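Local coordinates for ATP-dependent RNA helicase HrpB (Escherichia coli, PDB 6EUD), which hydrolyses ATP to ADP and phosphate as a DExH-box NTPase of the DEAH/RHA helicase group and binds single-stranded RNA, at residues S625-R637 and G680-G692. Sequence-based numbering, arbitrary orientation.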
loop_
_atom_site.group_PDB
_atom_site.type_symbol
_atom_site.label_atom_id
_atom_site.label_comp_id
_atom_site.label_asym_id
_atom_site.label_seq_id
_atom_site.Cartn_x
_atom_site.Cartn_y
_atom_site.Cartn_z
ATOM N N SER A 625 -25.119 5.866 -23.794
ATOM C CA SER A 625 -25.718 5.922 -25.113
ATOM C C SER A 625 -27.232 5.667 -25.165
ATOM O O SER A 625 -27.871 6.044 -26.143
ATOM C CB SER A 625 -24.994 4.914 -26.008
ATOM O OG SER A 625 -25.846 4.344 -26.982
ATOM N N VAL A 626 -27.814 5.021 -24.149
ATOM C CA VAL A 626 -29.264 4.765 -24.186
ATOM C C VAL A 626 -30.075 6.000 -23.806
ATOM O O VAL A 626 -31.285 6.024 -23.985
ATOM C CB VAL A 626 -29.711 3.593 -23.257
ATOM C CG1 VAL A 626 -29.247 2.242 -23.810
ATOM C CG2 VAL A 626 -29.258 3.814 -21.813
ATOM N N LEU A 627 -29.401 7.012 -23.276
ATOM C CA LEU A 627 -30.039 8.284 -22.973
ATOM C C LEU A 627 -30.093 9.139 -24.230
ATOM O O LEU A 627 -29.440 8.820 -25.238
ATOM C CB LEU A 627 -29.282 9.007 -21.864
ATOM C CG LEU A 627 -29.231 8.148 -20.604
ATOM C CD1 LEU A 627 -28.382 8.809 -19.557
ATOM C CD2 LEU A 627 -30.656 7.886 -20.111
ATOM N N ASN A 628 -30.882 10.213 -24.180
ATOM C CA ASN A 628 -30.992 11.115 -25.328
ATOM C C ASN A 628 -29.983 12.255 -25.282
ATOM O O ASN A 628 -30.223 13.295 -24.656
ATOM C CB ASN A 628 -32.396 11.699 -25.433
ATOM C CG ASN A 628 -32.575 12.521 -26.680
ATOM O OD1 ASN A 628 -31.891 12.296 -27.677
ATOM N ND2 ASN A 628 -33.499 13.479 -26.642
ATOM N N TRP A 629 -28.862 12.059 -25.960
ATOM C CA TRP A 629 -27.807 13.057 -25.983
ATOM C C TRP A 629 -27.968 14.017 -27.152
ATOM O O TRP A 629 -27.421 13.785 -28.229
ATOM C CB TRP A 629 -26.448 12.362 -26.031
ATOM C CG TRP A 629 -26.135 11.737 -24.724
ATOM C CD1 TRP A 629 -26.427 10.464 -24.329
ATOM C CD2 TRP A 629 -25.520 12.382 -23.601
ATOM N NE1 TRP A 629 -26.011 10.274 -23.031
ATOM C CE2 TRP A 629 -25.456 11.437 -22.562
ATOM C CE3 TRP A 629 -25.014 13.668 -23.380
ATOM C CZ2 TRP A 629 -24.891 11.734 -21.310
ATOM C CZ3 TRP A 629 -24.455 13.971 -22.134
ATOM C CH2 TRP A 629 -24.401 13.005 -21.115
ATOM N N THR A 630 -28.733 15.088 -26.942
ATOM C CA THR A 630 -28.882 16.138 -27.955
ATOM C C THR A 630 -27.555 16.868 -28.135
ATOM O O THR A 630 -26.695 16.816 -27.240
ATOM C CB THR A 630 -29.959 17.171 -27.571
ATOM O OG1 THR A 630 -29.618 17.750 -26.306
ATOM C CG2 THR A 630 -31.313 16.526 -27.469
ATOM N N ALA A 631 -27.396 17.545 -29.277
ATOM C CA ALA A 631 -26.255 18.425 -29.514
ATOM C C ALA A 631 -26.061 19.381 -28.341
ATOM O O ALA A 631 -24.920 19.619 -27.898
ATOM C CB ALA A 631 -26.427 19.200 -30.801
ATOM N N GLU A 632 -27.173 19.886 -27.808
ATOM C CA GLU A 632 -27.128 20.819 -26.680
ATOM C C GLU A 632 -26.624 20.184 -25.366
ATOM O O GLU A 632 -25.790 20.772 -24.662
ATOM C CB GLU A 632 -28.507 21.432 -26.451
ATOM C CG GLU A 632 -28.515 22.469 -25.355
ATOM C CD GLU A 632 -29.907 22.949 -25.030
ATOM O OE1 GLU A 632 -30.787 22.102 -24.774
ATOM O OE2 GLU A 632 -30.126 24.177 -25.068
ATOM N N ALA A 633 -27.137 18.998 -25.037
ATOM C CA ALA A 633 -26.670 18.265 -23.855
ATOM C C ALA A 633 -25.194 17.952 -23.957
ATOM O O ALA A 633 -24.460 18.155 -23.003
ATOM C CB ALA A 633 -27.460 16.968 -23.653
ATOM N N GLU A 634 -24.764 17.468 -25.114
ATOM C CA GLU A 634 -23.365 17.108 -25.328
ATOM C C GLU A 634 -22.469 18.335 -25.257
ATOM O O GLU A 634 -21.405 18.290 -24.651
ATOM C CB GLU A 634 -23.187 16.393 -26.681
ATOM C CG GLU A 634 -21.734 16.115 -27.067
ATOM C CD GLU A 634 -21.019 15.189 -26.066
ATOM O OE1 GLU A 634 -21.709 14.459 -25.317
ATOM O OE2 GLU A 634 -19.768 15.175 -26.036
ATOM N N GLN A 635 -22.898 19.431 -25.881
ATOM C CA GLN A 635 -22.152 20.694 -25.816
ATOM C C GLN A 635 -22.029 21.179 -24.366
ATOM O O GLN A 635 -20.972 21.660 -23.957
ATOM C CB GLN A 635 -22.819 21.769 -26.685
ATOM C CG GLN A 635 -22.439 21.676 -28.167
ATOM C CD GLN A 635 -20.962 21.917 -28.382
ATOM O OE1 GLN A 635 -20.465 23.044 -28.212
ATOM N NE2 GLN A 635 -20.236 20.855 -28.716
ATOM N N LEU A 636 -23.098 21.032 -23.589
ATOM C CA LEU A 636 -23.045 21.352 -22.174
ATOM C C LEU A 636 -21.989 20.485 -21.487
ATOM O O LEU A 636 -21.115 20.995 -20.783
ATOM C CB LEU A 636 -24.419 21.161 -21.505
ATOM C CG LEU A 636 -24.463 21.382 -19.976
ATOM C CD1 LEU A 636 -24.063 22.794 -19.556
ATOM C CD2 LEU A 636 -25.830 21.064 -19.423
ATOM N N ARG A 637 -22.049 19.182 -21.727
ATOM C CA ARG A 637 -21.062 18.277 -21.136
ATOM C C ARG A 637 -19.641 18.721 -21.520
ATOM O O ARG A 637 -18.787 18.815 -20.660
ATOM C CB ARG A 637 -21.298 16.827 -21.552
ATOM C CG ARG A 637 -20.474 15.845 -20.701
ATOM C CD ARG A 637 -20.547 14.419 -21.224
ATOM N NE ARG A 637 -20.009 14.331 -22.574
ATOM C CZ ARG A 637 -18.742 14.057 -22.861
ATOM N NH1 ARG A 637 -17.875 13.815 -21.887
ATOM N NH2 ARG A 637 -18.349 14.009 -24.126
ATOM N N GLY A 680 -39.154 5.529 -22.017
ATOM C CA GLY A 680 -39.136 6.826 -21.379
ATOM C C GLY A 680 -37.738 7.275 -21.046
ATOM O O GLY A 680 -37.526 8.448 -20.761
ATOM N N LEU A 681 -36.783 6.349 -21.077
ATOM C CA LEU A 681 -35.374 6.697 -20.857
ATOM C C LEU A 681 -34.880 7.756 -21.854
ATOM O O LEU A 681 -34.078 8.606 -21.493
ATOM C CB LEU A 681 -34.475 5.460 -20.943
ATOM C CG LEU A 681 -34.364 4.590 -19.690
ATOM C CD1 LEU A 681 -33.349 3.463 -19.885
ATOM C CD2 LEU A 681 -34.004 5.442 -18.482
ATOM N N LYS A 682 -35.361 7.698 -23.101
ATOM C CA LYS A 682 -34.967 8.665 -24.126
ATOM C C LYS A 682 -35.665 10.014 -23.932
ATOM O O LYS A 682 -35.315 10.981 -24.568
ATOM C CB LYS A 682 -35.273 8.132 -25.532
ATOM C CG LYS A 682 -34.291 7.104 -26.080
ATOM C CD LYS A 682 -32.960 7.748 -26.457
ATOM C CE LYS A 682 -32.055 6.784 -27.222
ATOM N NZ LYS A 682 -30.721 7.373 -27.538
ATOM N N SER A 683 -36.649 10.071 -23.044
ATOM C CA SER A 683 -37.412 11.295 -22.791
ATOM C C SER A 683 -36.789 12.196 -21.708
ATOM O O SER A 683 -37.148 13.368 -21.571
ATOM C CB SER A 683 -38.841 10.928 -22.382
ATOM O OG SER A 683 -39.396 10.001 -23.299
ATOM N N LEU A 684 -35.883 11.631 -20.919
ATOM C CA LEU A 684 -35.211 12.391 -19.870
ATOM C C LEU A 684 -34.432 13.550 -20.459
ATOM O O LEU A 684 -33.706 13.373 -21.432
ATOM C CB LEU A 684 -34.278 11.491 -19.073
ATOM C CG LEU A 684 -34.982 10.363 -18.333
ATOM C CD1 LEU A 684 -33.969 9.340 -17.858
ATOM C CD2 LEU A 684 -35.797 10.918 -17.171
ATOM N N ASP A 685 -34.592 14.727 -19.861
ATOM C CA ASP A 685 -33.921 15.943 -20.306
ATOM C C ASP A 685 -32.509 15.963 -19.779
ATOM O O ASP A 685 -32.241 16.453 -18.668
ATOM C CB ASP A 685 -34.684 17.191 -19.855
ATOM C CG ASP A 685 -34.243 18.445 -20.589
ATOM O OD1 ASP A 685 -33.064 18.541 -20.989
ATOM O OD2 ASP A 685 -35.074 19.348 -20.766
ATOM N N ILE A 686 -31.604 15.427 -20.590
ATOM C CA ILE A 686 -30.225 15.209 -20.179
ATOM C C ILE A 686 -29.504 16.510 -19.904
ATOM O O ILE A 686 -28.689 16.580 -18.982
ATOM C CB ILE A 686 -29.463 14.388 -21.255
ATOM C CG1 ILE A 686 -30.059 12.968 -21.350
ATOM C CG2 ILE A 686 -27.962 14.347 -20.979
ATOM C CD1 ILE A 686 -30.064 12.215 -20.040
ATOM N N TYR A 687 -29.814 17.533 -20.702
ATOM C CA TYR A 687 -29.242 18.871 -20.549
ATOM C C TYR A 687 -29.611 19.469 -19.209
ATOM O O TYR A 687 -28.769 20.025 -18.522
ATOM C CB TYR A 687 -29.730 19.805 -21.658
ATOM C CG TYR A 687 -29.399 21.270 -21.433
ATOM C CD1 TYR A 687 -30.296 22.131 -20.773
ATOM C CD2 TYR A 687 -28.204 21.807 -21.896
ATOM C CE1 TYR A 687 -29.986 23.488 -20.562
ATOM C CE2 TYR A 687 -27.898 23.146 -21.714
ATOM C CZ TYR A 687 -28.790 23.986 -21.046
ATOM O OH TYR A 687 -28.461 25.310 -20.863
ATOM N N GLN A 688 -30.888 19.377 -18.860
ATOM C CA GLN A 688 -31.355 19.915 -17.597
ATOM C C GLN A 688 -30.738 19.159 -16.422
ATOM O O GLN A 688 -30.374 19.759 -15.411
ATOM C CB GLN A 688 -32.871 19.861 -17.522
ATOM C CG GLN A 688 -33.435 21.010 -16.723
ATOM C CD GLN A 688 -33.046 22.353 -17.323
ATOM O OE1 GLN A 688 -33.367 22.641 -18.478
ATOM N NE2 GLN A 688 -32.333 23.171 -16.549
ATOM N N ALA A 689 -30.609 17.845 -16.565
ATOM C CA ALA A 689 -30.057 17.016 -15.496
ATOM C C ALA A 689 -28.592 17.355 -15.237
ATOM O O ALA A 689 -28.198 17.551 -14.092
ATOM C CB ALA A 689 -30.210 15.535 -15.829
ATOM N N LEU A 690 -27.792 17.424 -16.297
ATOM C CA LEU A 690 -26.409 17.894 -16.180
ATOM C C LEU A 690 -26.318 19.301 -15.579
ATOM O O LEU A 690 -25.509 19.561 -14.689
ATOM C CB LEU A 690 -25.731 17.874 -17.542
ATOM C CG LEU A 690 -25.354 16.483 -18.045
ATOM C CD1 LEU A 690 -24.728 16.601 -19.401
ATOM C CD2 LEU A 690 -24.395 15.827 -17.066
ATOM N N ARG A 691 -27.166 20.207 -16.054
ATOM C CA ARG A 691 -27.162 21.582 -15.564
ATOM C C ARG A 691 -27.571 21.611 -14.088
ATOM O O ARG A 691 -27.183 22.513 -13.335
ATOM C CB ARG A 691 -28.093 22.445 -16.419
ATOM C CG ARG A 691 -27.887 23.917 -16.278
ATOM C CD ARG A 691 -28.693 24.665 -17.312
ATOM N NE ARG A 691 -28.309 26.073 -17.347
ATOM C CZ ARG A 691 -28.877 27.012 -16.601
ATOM N NH1 ARG A 691 -29.861 26.682 -15.774
ATOM N NH2 ARG A 691 -28.471 28.271 -16.686
ATOM N N GLY A 692 -28.339 20.602 -13.677
ATOM C CA GLY A 692 -28.768 20.461 -12.299
ATOM C C GLY A 692 -27.596 20.249 -11.361
ATOM O O GLY A 692 -27.693 20.565 -10.174
HETATM O O HOH W 1 -32.049 14.996 -23.568
HETATM O O HOH W 2 -30.750 9.847 -29.144
HETATM O O HOH W 3 -34.626 14.148 -24.092
HETATM O O HOH W 4 -32.463 11.010 -21.907
#
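Lys682 reaches across to the turn at 625-628, where its NZ donates to Leu627 O at 3.0 Å and more weakly to Ser625 O. The ammonium stands above the plane of the Leu627 carbonyl, 58° out of it, and a bend at chi2 lays CD and CE along Val626 O. A long, flexible chain with several N-H groups suits this place: NZ also donates to a water that in turn donates to Asn628 OD1. Two further waters link the backbones. One accepts from Asn628 N and donates to Leu681 O and Leu684 O; another accepts from Ile686 N and lies 2.7 Å from Asn628 O. A third accepts from Asn628 ND2 and lies near Lys682 O and Leu684 O, so both ends of the amide are used.

Both segments then enter helices through N-caps, Thr630 OG1 accepting from Ala633 N and Asp685 OD1 from Gln688 N. The start of helix 631-646 and helix 686-692 run side by side in nearly the same direction, 22° apart with axes 8.7 Å from each other. The small Ala633 permits this closeness, its CB lying 3.8 Å from Tyr687 N.

Branched Ile686 reaches several ways: CD1 packs on Leu627 CB, while CG2 touches Ala633 CB and makes a CH-pi contact over the six-membered ring of Trp629, 3.7 Å from its centroid. The indole NE1 is hydrogen-bonded to Leu624 O, and Leu690 CD1 packs at Trp629 CZ3. Farther out, the Glu632 carboxylate stacks over one face of Tyr687, offset toward the rim, their planes 21° apart; the broad ring also gives branched Leu636 an apolar surface, CD2 to Tyr687 CD2 3.5 Å.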